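Local coordinates for protein cephalosporin hydroxylase CMCI (Streptomyces clavuligerus, PDB 2BR4) that probably acts in cephamycin biosynthesis as a hydroxylase with a methyltransferase-like Rossmann domain, binding S-adenosylmethionine and magnesium, at residues Leu64-Thr69 with Ser221-Arg226; Thr84-Gly89 with Leu155-Asp160; Arg117-Cys122 with Leu134-Cys139; Ser140-Phe145 with His162-Asn167. The protein carries 1 engineered substitution. One frame throughout, in Å; residues are numbered along the deposited sequence. Where two conformers were deposited one is given.

Interaction 1. Residues Leu64-Thr69 with Ser221-Arg226. With SAM (S-adenosylmethionine), chain V.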
# COMPACT_ATOMS: atom_id res chain seq x y z
N LEU E 64 26.79 -5.87 6.24
CA LEU E 64 25.57 -6.49 5.73
C LEU E 64 24.41 -6.38 6.72
O LEU E 64 23.31 -6.84 6.43
CB LEU E 64 25.81 -7.96 5.37
CG LEU E 64 26.89 -8.23 4.32
CD1 LEU E 64 27.52 -9.60 4.55
CD2 LEU E 64 26.33 -8.15 2.92
N LYS E 65 24.66 -5.77 7.87
CA LYS E 65 23.61 -5.47 8.82
C LYS E 65 23.11 -4.06 8.57
O LYS E 65 23.86 -3.09 8.73
CB LYS E 65 24.13 -5.61 10.24
CG LYS E 65 24.54 -7.04 10.57
CD LYS E 65 24.81 -7.25 12.03
CE LYS E 65 25.63 -8.49 12.25
NZ LYS E 65 25.24 -9.62 11.36
N ASP E 66 21.84 -3.93 8.19
CA ASP E 66 21.31 -2.62 7.83
C ASP E 66 20.92 -1.82 9.09
O ASP E 66 20.96 -2.37 10.18
CB ASP E 66 20.19 -2.75 6.77
CG ASP E 66 19.03 -3.54 7.25
OD1 ASP E 66 18.55 -3.26 8.37
OD2 ASP E 66 18.50 -4.45 6.55
N PRO E 67 20.63 -0.52 8.95
CA PRO E 67 20.46 0.36 10.11
C PRO E 67 19.50 -0.11 11.20
O PRO E 67 19.87 -0.05 12.38
CB PRO E 67 19.96 1.66 9.48
CG PRO E 67 20.60 1.67 8.17
CD PRO E 67 20.51 0.24 7.70
N ASP E 68 18.30 -0.56 10.83
CA ASP E 68 17.34 -0.96 11.86
C ASP E 68 17.86 -2.16 12.67
O ASP E 68 17.58 -2.27 13.87
CB ASP E 68 15.91 -1.18 11.29
CG ASP E 68 15.76 -2.49 10.53
OD1 ASP E 68 16.73 -3.24 10.37
OD2 ASP E 68 14.67 -2.85 10.03
N THR E 69 18.66 -3.02 12.03
CA THR E 69 19.28 -4.15 12.72
C THR E 69 20.41 -3.71 13.67
O THR E 69 20.59 -4.27 14.74
CB THR E 69 19.82 -5.17 11.69
OG1 THR E 69 18.72 -5.78 11.01
CG2 THR E 69 20.54 -6.34 12.37
N SER E 221 13.29 -5.46 13.56
CA SER E 221 14.12 -5.37 12.36
C SER E 221 13.78 -6.52 11.42
O SER E 221 13.54 -7.63 11.88
CB SER E 221 15.61 -5.40 12.75
OG SER E 221 16.37 -6.31 11.97
N SER E 222 13.76 -6.27 10.11
CA SER E 222 13.37 -7.31 9.15
C SER E 222 14.43 -8.42 8.93
O SER E 222 14.08 -9.50 8.46
CB SER E 222 12.94 -6.71 7.81
OG SER E 222 14.00 -6.06 7.16
N GLN E 223 15.69 -8.16 9.27
CA GLN E 223 16.71 -9.21 9.17
C GLN E 223 16.63 -10.15 10.37
O GLN E 223 16.92 -11.34 10.25
CB GLN E 223 18.12 -8.61 9.09
CG GLN E 223 18.48 -7.94 7.77
CD GLN E 223 19.80 -7.18 7.85
OE1 GLN E 223 20.00 -6.34 8.74
NE2 GLN E 223 20.71 -7.49 6.95
N LEU E 224 16.25 -9.62 11.53
CA LEU E 224 16.18 -10.42 12.75
C LEU E 224 14.79 -11.00 12.95
O LEU E 224 14.56 -11.73 13.90
CB LEU E 224 16.57 -9.57 13.96
CG LEU E 224 17.92 -8.84 13.86
CD1 LEU E 224 18.07 -7.88 15.02
CD2 LEU E 224 19.09 -9.82 13.82
N ASP E 225 13.88 -10.69 12.03
CA ASP E 225 12.48 -11.08 12.10
C ASP E 225 12.22 -12.47 12.68
O ASP E 225 12.61 -13.49 12.10
CB ASP E 225 11.86 -10.98 10.69
CG ASP E 225 10.35 -10.94 10.70
OD1 ASP E 225 9.78 -10.84 11.80
OD2 ASP E 225 9.66 -10.98 9.67
N ARG E 226 11.57 -12.50 13.84
CA ARG E 226 11.21 -13.73 14.55
C ARG E 226 12.38 -14.73 14.67
O ARG E 226 12.20 -15.93 14.48
CB ARG E 226 9.99 -14.41 13.90
CG ARG E 226 8.73 -13.55 13.86
CD ARG E 226 7.70 -14.04 12.86
NE ARG E 226 8.07 -13.71 11.48
CZ ARG E 226 7.53 -14.25 10.38
NH1 ARG E 226 6.57 -15.18 10.47
NH2 ARG E 226 7.94 -13.86 9.18
N SAM V . 29.11 -11.35 9.44
CA SAM V . 28.67 -10.80 8.16
C SAM V . 28.10 -9.39 8.35
O SAM V . 27.01 -9.21 8.88
OXT SAM V . 28.72 -8.39 7.97
CB SAM V . 27.62 -11.73 7.54
CG SAM V . 28.18 -13.00 6.88
SD SAM V . 27.67 -13.22 5.14
CE SAM V . 25.87 -13.11 5.32
C5' SAM V . 27.77 -15.01 4.86
C4' SAM V . 29.13 -15.65 5.10
O4' SAM V . 28.92 -16.98 5.51
C3' SAM V . 30.01 -15.70 3.85
O3' SAM V . 31.27 -15.13 4.12
C2' SAM V . 30.14 -17.17 3.51
O2' SAM V . 31.43 -17.54 3.07
C1' SAM V . 29.81 -17.85 4.83
N9 SAM V . 29.28 -19.22 4.64
C8 SAM V . 28.32 -19.66 3.76
N7 SAM V . 28.16 -20.99 3.93
C5 SAM V . 29.00 -21.41 4.90
C6 SAM V . 29.26 -22.66 5.48
N6 SAM V . 28.60 -23.75 5.08
N1 SAM V . 30.20 -22.77 6.48
C2 SAM V . 30.90 -21.66 6.92
N3 SAM V . 30.64 -20.43 6.35
C4 SAM V . 29.71 -20.31 5.36
O HOH W 1 16.61 -5.31 8.67
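The carboxamide of Q223 reaches into the turn that leads to helix 67-80 and lies nearly flat on the carboxylate of D66, the two planes stacked 18° apart. Its NE2 donates to L64 O (2.7 Å), with that oxygen in the amide plane. Its OE1 accepts twice: from T69 OG1 at 2.7 Å, taken on a lone pair, and from D66 N at 3.1 Å, tilted from the carbonyl plane. T69 crosses Q223 at about a right angle. With OG1 anti to its carbonyl carbon (chi1 -68°), the hydroxyl meets both OE1 and S221 OG, which donates to T69 OG1 at 2.6 Å. The methyl CG2 of T69 turns instead to L224 CG, 3.9 Å away. A water accepts from Q223 N at 3.1 Å. With a leucine in place of Q223, L64 O and D66 N would probably lose their mates and the T69 hydroxyl its acceptor. Next door, K65 NZ binds SAM O (3.1 Å) and forms salt bridges to E186, D160 and E87. The relay S221 to T69 to Q223 spends each hydroxyl proton in one direction, and the amide fixes the backbone on both sides of this SAM-binding lysine.

Interaction 2. Residues Thr84-Gly89 with Leu155-Asp160. With SAM (S-adenosylmethionine), chain V.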
# COMPACT_ATOMS: atom_id res chain seq x y z
N THR E 84 31.22 -12.03 25.35
CA THR E 84 31.57 -12.78 24.14
C THR E 84 30.47 -12.62 23.10
O THR E 84 29.29 -12.75 23.42
CB THR E 84 31.77 -14.29 24.44
OG1 THR E 84 32.81 -14.48 25.41
CG2 THR E 84 32.29 -15.02 23.21
N ILE E 85 30.87 -12.33 21.86
CA ILE E 85 29.97 -12.32 20.72
C ILE E 85 30.57 -13.20 19.64
O ILE E 85 31.62 -12.87 19.10
CB ILE E 85 29.78 -10.88 20.18
CG1 ILE E 85 29.07 -10.00 21.20
CG2 ILE E 85 28.99 -10.90 18.86
CD1 ILE E 85 29.25 -8.52 20.95
N VAL E 86 29.92 -14.33 19.35
CA VAL E 86 30.32 -15.20 18.26
C VAL E 86 29.54 -14.82 17.00
O VAL E 86 28.37 -14.42 17.08
CB VAL E 86 30.06 -16.70 18.58
CG1 VAL E 86 30.72 -17.60 17.54
CG2 VAL E 86 30.56 -17.06 19.97
N GLU E 87 30.18 -14.93 15.85
CA GLU E 87 29.56 -14.61 14.57
C GLU E 87 29.90 -15.71 13.58
O GLU E 87 30.96 -15.69 12.99
CB GLU E 87 30.05 -13.25 14.04
CG GLU E 87 29.04 -12.12 14.18
CD GLU E 87 28.01 -12.10 13.07
OE1 GLU E 87 27.43 -13.16 12.77
OE2 GLU E 87 27.77 -11.02 12.50
N LEU E 88 28.99 -16.67 13.43
CA LEU E 88 29.06 -17.65 12.34
C LEU E 88 28.94 -16.91 11.02
O LEU E 88 28.09 -16.05 10.89
CB LEU E 88 27.92 -18.66 12.45
CG LEU E 88 28.23 -19.99 13.13
CD1 LEU E 88 27.00 -20.89 13.11
CD2 LEU E 88 29.39 -20.65 12.43
N GLY E 89 29.79 -17.23 10.05
CA GLY E 89 29.85 -16.48 8.81
C GLY E 89 30.40 -15.08 9.00
O GLY E 89 29.80 -14.26 9.70
N LEU E 155 26.91 -14.34 26.59
CA LEU E 155 27.36 -14.65 25.24
C LEU E 155 26.23 -14.43 24.25
O LEU E 155 25.07 -14.70 24.57
CB LEU E 155 27.81 -16.11 25.16
CG LEU E 155 28.42 -16.57 23.83
CD1 LEU E 155 29.55 -17.53 24.10
CD2 LEU E 155 27.40 -17.22 22.91
N ILE E 156 26.57 -13.95 23.06
CA ILE E 156 25.62 -13.82 21.96
C ILE E 156 26.17 -14.58 20.76
O ILE E 156 27.25 -14.28 20.26
CB ILE E 156 25.38 -12.34 21.59
CG1 ILE E 156 24.77 -11.58 22.78
CG2 ILE E 156 24.47 -12.22 20.37
CD1 ILE E 156 24.74 -10.08 22.62
N PHE E 157 25.42 -15.58 20.31
CA PHE E 157 25.82 -16.45 19.22
C PHE E 157 24.91 -16.13 18.04
O PHE E 157 23.69 -16.25 18.15
CB PHE E 157 25.64 -17.92 19.65
CG PHE E 157 26.27 -18.91 18.72
CD1 PHE E 157 27.52 -19.44 18.98
CD2 PHE E 157 25.60 -19.33 17.57
CE1 PHE E 157 28.10 -20.37 18.11
CE2 PHE E 157 26.16 -20.26 16.70
CZ PHE E 157 27.41 -20.78 16.97
N ILE E 158 25.52 -15.72 16.92
CA ILE E 158 24.78 -15.25 15.75
C ILE E 158 25.04 -16.15 14.54
O ILE E 158 26.17 -16.27 14.06
CB ILE E 158 25.21 -13.80 15.40
CG1 ILE E 158 25.05 -12.88 16.61
CG2 ILE E 158 24.39 -13.27 14.24
CD1 ILE E 158 25.75 -11.54 16.46
N ASP E 159 23.98 -16.78 14.04
CA ASP E 159 24.06 -17.51 12.78
C ASP E 159 23.91 -16.60 11.57
O ASP E 159 22.83 -16.07 11.30
CB ASP E 159 22.99 -18.60 12.72
CG ASP E 159 23.17 -19.51 11.53
OD1 ASP E 159 22.20 -20.19 11.12
OD2 ASP E 159 24.27 -19.60 10.94
N ASP E 160 25.00 -16.42 10.84
CA ASP E 160 24.98 -15.68 9.58
C ASP E 160 25.51 -16.51 8.41
O ASP E 160 25.88 -15.95 7.39
CB ASP E 160 25.79 -14.39 9.72
CG ASP E 160 24.93 -13.21 10.03
OD1 ASP E 160 24.03 -12.89 9.22
OD2 ASP E 160 25.09 -12.54 11.08
N SAM V . 29.11 -11.35 9.44
CA SAM V . 28.67 -10.80 8.16
C SAM V . 28.10 -9.39 8.35
O SAM V . 27.01 -9.21 8.88
OXT SAM V . 28.72 -8.39 7.97
CB SAM V . 27.62 -11.73 7.54
CG SAM V . 28.18 -13.00 6.88
SD SAM V . 27.67 -13.22 5.14
CE SAM V . 25.87 -13.11 5.32
C5' SAM V . 27.77 -15.01 4.86
C4' SAM V . 29.13 -15.65 5.10
O4' SAM V . 28.92 -16.98 5.51
C3' SAM V . 30.01 -15.70 3.85
O3' SAM V . 31.27 -15.13 4.12
C2' SAM V . 30.14 -17.17 3.51
O2' SAM V . 31.43 -17.54 3.07
C1' SAM V . 29.81 -17.85 4.83
N9 SAM V . 29.28 -19.22 4.64
C8 SAM V . 28.32 -19.66 3.76
N7 SAM V . 28.16 -20.99 3.93
C5 SAM V . 29.00 -21.41 4.90
C6 SAM V . 29.26 -22.66 5.48
N6 SAM V . 28.60 -23.75 5.08
N1 SAM V . 30.20 -22.77 6.48
C2 SAM V . 30.90 -21.66 6.92
N3 SAM V . 30.64 -20.43 6.35
C4 SAM V . 29.71 -20.31 5.36
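T84 begins a parallel ladder with strand 155-159, regular as far as I158: its O accepts I156 N (3.0 Å), and its CG2 meets L155 CD1. I85, on the other face, lies side by side with I158, CG2 to CD1 at 4.1 Å. V86 N donates to I156 O at 2.8 Å, nearly along the C=O axis, whereas I158 N reaches V86 O from well above the carbonyl plane. V86 CB also sits 3.8 Å from F157 CD1. E87, bent at chi2 (-82°), brings its carboxylate beside that of D160, the planes 48° apart. The two share K65 NZ through salt bridges, and D160 also belongs to the magnesium site, so nearby positive charge probably offsets their own. L88 N continues the ladder to I158 O, and its CD1 meets F157 CE2 at 3.7 Å; the ring thus spans V86 and L88, with CD1 near the first and CE2 near the second. Losing the F157 ring to an alanine is likely to open a gap beside both and deprive F183 of its ring partner. G89 O accepts the SAM amino N at 3.0 Å. A cofactor site at the C-terminal ends of adjacent parallel strands is characteristic of Rossmann-like folds, as in SAM-dependent methyltransferases.

Interaction 3. Residues Arg117-Cys122 with Leu134-Cys139. With SAM (S-adenosylmethionine), chain V.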
# COMPACT_ATOMS: atom_id res chain seq x y z
N ARG E 117 34.22 -20.72 6.72
CA ARG E 117 34.93 -21.63 5.82
C ARG E 117 36.07 -20.96 5.06
O ARG E 117 37.05 -21.61 4.70
CB ARG E 117 33.95 -22.25 4.80
CG ARG E 117 33.28 -21.24 3.85
CD ARG E 117 32.73 -21.84 2.55
NE ARG E 117 31.58 -21.09 2.02
CZ ARG E 117 30.71 -21.55 1.12
NH1 ARG E 117 30.83 -22.77 0.61
NH2 ARG E 117 29.70 -20.78 0.73
N ASP E 118 35.91 -19.67 4.81
CA ASP E 118 36.74 -18.92 3.87
C ASP E 118 36.89 -17.50 4.41
O ASP E 118 35.95 -16.70 4.33
CB ASP E 118 36.05 -18.95 2.50
CG ASP E 118 36.63 -17.96 1.50
OD1 ASP E 118 37.86 -17.73 1.51
OD2 ASP E 118 35.92 -17.38 0.65
N LEU E 119 38.07 -17.19 4.97
CA LEU E 119 38.35 -15.89 5.59
C LEU E 119 39.16 -14.96 4.69
O LEU E 119 39.62 -13.91 5.14
CB LEU E 119 39.13 -16.08 6.90
CG LEU E 119 38.55 -16.96 8.01
CD1 LEU E 119 39.63 -17.25 9.05
CD2 LEU E 119 37.36 -16.30 8.67
N SER E 120 39.34 -15.34 3.43
CA SER E 120 40.13 -14.55 2.49
C SER E 120 39.46 -13.22 2.15
O SER E 120 40.15 -12.25 1.85
CB SER E 120 40.38 -15.34 1.20
OG SER E 120 39.15 -15.71 0.58
N ARG E 121 38.12 -13.19 2.19
CA ARG E 121 37.36 -11.97 1.89
C ARG E 121 37.43 -10.90 3.00
O ARG E 121 37.06 -9.74 2.78
CB ARG E 121 35.89 -12.31 1.59
CG ARG E 121 35.65 -12.87 0.18
CD ARG E 121 35.31 -14.36 0.14
NE ARG E 121 33.89 -14.62 -0.14
CZ ARG E 121 33.02 -15.18 0.72
NH1 ARG E 121 33.40 -15.55 1.94
NH2 ARG E 121 31.77 -15.36 0.34
N CYS E 122 37.89 -11.30 4.18
CA CYS E 122 37.99 -10.41 5.33
C CYS E 122 38.95 -9.24 5.05
O CYS E 122 40.09 -9.44 4.65
CB CYS E 122 38.46 -11.18 6.57
SG CYS E 122 38.47 -10.21 8.10
N LEU E 134 39.77 -14.97 14.71
CA LEU E 134 39.27 -15.62 13.51
C LEU E 134 39.61 -17.11 13.54
O LEU E 134 40.77 -17.47 13.72
CB LEU E 134 39.88 -14.98 12.25
CG LEU E 134 39.13 -13.87 11.50
CD1 LEU E 134 38.24 -13.02 12.40
CD2 LEU E 134 40.11 -12.98 10.73
N HIS E 135 38.59 -17.95 13.39
CA HIS E 135 38.76 -19.39 13.21
C HIS E 135 38.24 -19.79 11.83
O HIS E 135 37.15 -19.39 11.45
CB HIS E 135 37.98 -20.18 14.27
CG HIS E 135 38.47 -19.97 15.67
ND1 HIS E 135 39.53 -20.67 16.20
CD2 HIS E 135 38.04 -19.14 16.66
CE1 HIS E 135 39.74 -20.28 17.45
NE2 HIS E 135 38.85 -19.36 17.75
N GLN E 136 39.02 -20.58 11.10
CA GLN E 136 38.61 -21.06 9.78
C GLN E 136 38.15 -22.52 9.83
O GLN E 136 38.93 -23.41 10.14
CB GLN E 136 39.72 -20.91 8.75
CG GLN E 136 39.27 -21.20 7.31
CD GLN E 136 40.25 -20.70 6.28
OE1 GLN E 136 39.85 -20.11 5.27
NE2 GLN E 136 41.54 -20.93 6.52
N GLY E 137 36.88 -22.74 9.52
CA GLY E 137 36.29 -24.07 9.44
C GLY E 137 34.89 -24.02 8.86
O GLY E 137 34.26 -22.96 8.81
N ASP E 138 34.40 -25.17 8.39
CA ASP E 138 33.06 -25.25 7.82
C ASP E 138 32.02 -25.37 8.94
O ASP E 138 32.25 -26.04 9.94
CB ASP E 138 32.95 -26.46 6.88
CG ASP E 138 31.71 -26.40 5.97
OD1 ASP E 138 31.17 -27.47 5.63
OD2 ASP E 138 31.22 -25.33 5.54
N CYS E 139 30.88 -24.71 8.74
CA CYS E 139 29.78 -24.71 9.71
C CYS E 139 29.00 -26.02 9.68
O CYS E 139 28.60 -26.52 10.72
CB CYS E 139 28.83 -23.56 9.42
SG CYS E 139 29.63 -21.95 9.51
N SAM V . 29.11 -11.35 9.44
CA SAM V . 28.67 -10.80 8.16
C SAM V . 28.10 -9.39 8.35
O SAM V . 27.01 -9.21 8.88
OXT SAM V . 28.72 -8.39 7.97
CB SAM V . 27.62 -11.73 7.54
CG SAM V . 28.18 -13.00 6.88
SD SAM V . 27.67 -13.22 5.14
CE SAM V . 25.87 -13.11 5.32
C5' SAM V . 27.77 -15.01 4.86
C4' SAM V . 29.13 -15.65 5.10
O4' SAM V . 28.92 -16.98 5.51
C3' SAM V . 30.01 -15.70 3.85
O3' SAM V . 31.27 -15.13 4.12
C2' SAM V . 30.14 -17.17 3.51
O2' SAM V . 31.43 -17.54 3.07
C1' SAM V . 29.81 -17.85 4.83
N9 SAM V . 29.28 -19.22 4.64
C8 SAM V . 28.32 -19.66 3.76
N7 SAM V . 28.16 -20.99 3.93
C5 SAM V . 29.00 -21.41 4.90
C6 SAM V . 29.26 -22.66 5.48
N6 SAM V . 28.60 -23.75 5.08
N1 SAM V . 30.20 -22.77 6.48
C2 SAM V . 30.90 -21.66 6.92
N3 SAM V . 30.64 -20.43 6.35
C4 SAM V . 29.71 -20.31 5.36
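OD1 of D118, a residue whose backbone borders the Q136 side chain, is gripped twice by S120: by OG at 2.6 Å, on the syn side of the carboxylate, and more weakly by the backbone N. This ties S120 to D118 in the loop that follows strand 111-116 in a Rossmann-like fold, where the ends of strands 111-116 and 132-136 frame the adenosine half of SAM. A type I turn from L119 to C122, closed by C122 N to L119 O, then swings R121 back. Bent at chi2 and chi3, R121 brings its guanidinium edge to the ribose, with NH1 donating to SAM O2' at 3.0 Å and weakly to O3'. The same NH1 faces D118 OD2, which lies well out of the guanidinium plane, so only the charges pair there. Apolar contacts join the segments themselves. The L119 and Q136 side chains slide past each other in opposite directions, CD1 of L119 lying 3.7 Å from Q136 CB and 3.9 Å from L134 CB, while C122 SG reaches L134 CD2. R117, its CG between the backbone N and carbonyl carbon (chi1 63°), runs extended along the purine and sets one guanidinium face against SAM N7, at 3.8 Å from CZ. At the far edge of the purine, C139 N donates to SAM N1 at 3.1 Å, N-H...N 163°.

Interaction 4. Residues Ser140-Phe145 with His162-Asn167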
# COMPACT_ATOMS: atom_id res chain seq x y z
N SER E 140 28.78 -26.55 8.48
CA SER E 140 28.14 -27.86 8.32
C SER E 140 28.76 -28.89 9.28
O SER E 140 28.04 -29.71 9.86
CB SER E 140 28.23 -28.36 6.87
OG SER E 140 27.05 -28.04 6.14
N ASP E 141 30.08 -28.82 9.44
CA ASP E 141 30.82 -29.70 10.35
C ASP E 141 31.03 -29.05 11.72
O ASP E 141 31.60 -27.96 11.83
CB ASP E 141 32.17 -30.06 9.73
CG ASP E 141 32.91 -31.13 10.51
OD1 ASP E 141 32.26 -31.89 11.27
OD2 ASP E 141 34.14 -31.29 10.43
N LEU E 142 30.60 -29.74 12.78
CA LEU E 142 30.64 -29.20 14.14
C LEU E 142 32.03 -29.33 14.80
O LEU E 142 32.21 -28.94 15.96
CB LEU E 142 29.57 -29.87 15.00
CG LEU E 142 28.12 -29.44 14.75
CD1 LEU E 142 27.58 -30.05 13.46
CD2 LEU E 142 27.23 -29.82 15.94
N THR E 143 32.99 -29.88 14.06
CA THR E 143 34.41 -29.87 14.43
C THR E 143 34.92 -28.44 14.64
O THR E 143 35.84 -28.21 15.44
CB THR E 143 35.23 -30.55 13.31
OG1 THR E 143 35.00 -31.97 13.34
CG2 THR E 143 36.74 -30.43 13.53
N THR E 144 34.33 -27.50 13.91
CA THR E 144 34.70 -26.09 13.96
C THR E 144 34.49 -25.44 15.34
O THR E 144 35.27 -24.58 15.76
CB THR E 144 33.89 -25.32 12.89
OG1 THR E 144 34.05 -25.95 11.61
CG2 THR E 144 34.43 -23.90 12.68
N PHE E 145 33.44 -25.88 16.05
CA PHE E 145 33.10 -25.32 17.36
C PHE E 145 33.68 -26.11 18.54
O PHE E 145 33.74 -25.59 19.65
CB PHE E 145 31.58 -25.24 17.53
CG PHE E 145 30.85 -24.82 16.30
CD1 PHE E 145 30.19 -25.74 15.51
CD2 PHE E 145 30.85 -23.49 15.91
CE1 PHE E 145 29.52 -25.35 14.37
CE2 PHE E 145 30.19 -23.09 14.77
CZ PHE E 145 29.52 -24.02 14.00
N HIS E 162 23.87 -19.95 7.97
CA HIS E 162 22.59 -20.58 7.61
C HIS E 162 22.71 -22.00 7.08
O HIS E 162 21.86 -22.45 6.31
CB HIS E 162 21.85 -19.71 6.59
CG HIS E 162 21.94 -18.24 6.88
ND1 HIS E 162 21.57 -17.70 8.10
CD2 HIS E 162 22.37 -17.21 6.12
CE1 HIS E 162 21.76 -16.40 8.07
NE2 HIS E 162 22.25 -16.07 6.88
N ALA E 163 23.77 -22.71 7.49
CA ALA E 163 23.95 -24.11 7.13
C ALA E 163 23.86 -24.95 8.39
O ALA E 163 24.40 -24.57 9.44
CB ALA E 163 25.29 -24.31 6.47
N ASN E 164 23.17 -26.08 8.28
CA ASN E 164 23.08 -27.06 9.37
C ASN E 164 22.68 -26.42 10.71
O ASN E 164 23.17 -26.79 11.77
CB ASN E 164 24.42 -27.79 9.48
CG ASN E 164 24.39 -28.91 10.48
OD1 ASN E 164 25.27 -29.01 11.33
ND2 ASN E 164 23.38 -29.77 10.38
N THR E 165 21.74 -25.48 10.63
CA THR E 165 21.50 -24.50 11.68
C THR E 165 20.89 -25.07 12.94
O THR E 165 21.15 -24.55 14.03
CB THR E 165 20.62 -23.36 11.13
OG1 THR E 165 21.36 -22.61 10.16
CG2 THR E 165 20.27 -22.34 12.22
N PHE E 166 20.08 -26.11 12.82
CA PHE E 166 19.41 -26.66 13.99
C PHE E 166 20.29 -27.64 14.76
O PHE E 166 20.15 -27.76 15.98
CB PHE E 166 18.05 -27.26 13.62
CG PHE E 166 16.96 -26.23 13.56
CD1 PHE E 166 16.51 -25.74 12.34
CD2 PHE E 166 16.41 -25.71 14.72
CE1 PHE E 166 15.52 -24.78 12.28
CE2 PHE E 166 15.42 -24.74 14.67
CZ PHE E 166 14.97 -24.27 13.45
N ASN E 167 21.21 -28.31 14.07
CA ASN E 167 22.23 -29.13 14.74
C ASN E 167 23.22 -28.25 15.52
O ASN E 167 23.75 -28.67 16.55
CB ASN E 167 23.01 -29.98 13.74
CG ASN E 167 22.20 -31.15 13.20
OD1 ASN E 167 21.11 -31.45 13.69
ND2 ASN E 167 22.75 -31.81 12.19
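L142 and N164 form the centre of a small surface contact, their side chains crossing at about a right angle. Most of the close approaches are van der Waals ones. The two methyl branches of L142 divide the work: CD1 rests against the amide end of N164, and CD2 lies 3.7 Å from N167 O in the first turn of helix 165-175. With CG anti to the carbonyl carbon (chi1 -74°), the torsion carries both branches of L142 toward that helix, where the side chain also touches W171. S140 packs beside the base of the N164 side chain. Its CA lies 3.9 Å from N164 CB, and its OG is 4.1 Å from A163 CB.

Backbone bonds shape the first segment separately. T144 N binds D141 O at 3.5 Å and F145 N binds L142 O at 3.3 Å, both weakly, in keeping with the loosely formed start of helix 143-146. In the second segment, N164 takes the N-cap position of helix 165-175.

Polar bonds to other parts of the assembly fix the second segment from outside: H162 O accepts from N13 of the third subunit, and N167 OD1 accepts from F9 N of that subunit. A163 touches SAM. The contact thus joins two loops at the C-terminal ends of parallel strands 132-136 and 155-159, the edge where a Rossmann-like domain holds its cofactor.

Interaction 1 closes the longest loop, from L64-T69 before and at the start of helix 67-80 to the loop between the antiparallel strands 212-214 and 228-230, and encloses the other three. Strand 84-88 comes next and pairs with 155-159 in interaction 2, whose loop holds all of interaction 3, the short link from 117-122 to 134-139. Interaction 4 opens at S140 after interaction 3 has closed, and crosses interaction 2 by ending beyond strand 155-159. K65 ties interaction 1 to interaction 2, T144 hydroxyl to D138 O probably joins 4 to 3, and T165 to D159 probably joins 4 to 2. SAM touches interactions 1, 2 and 3 directly and A163 of interaction 4.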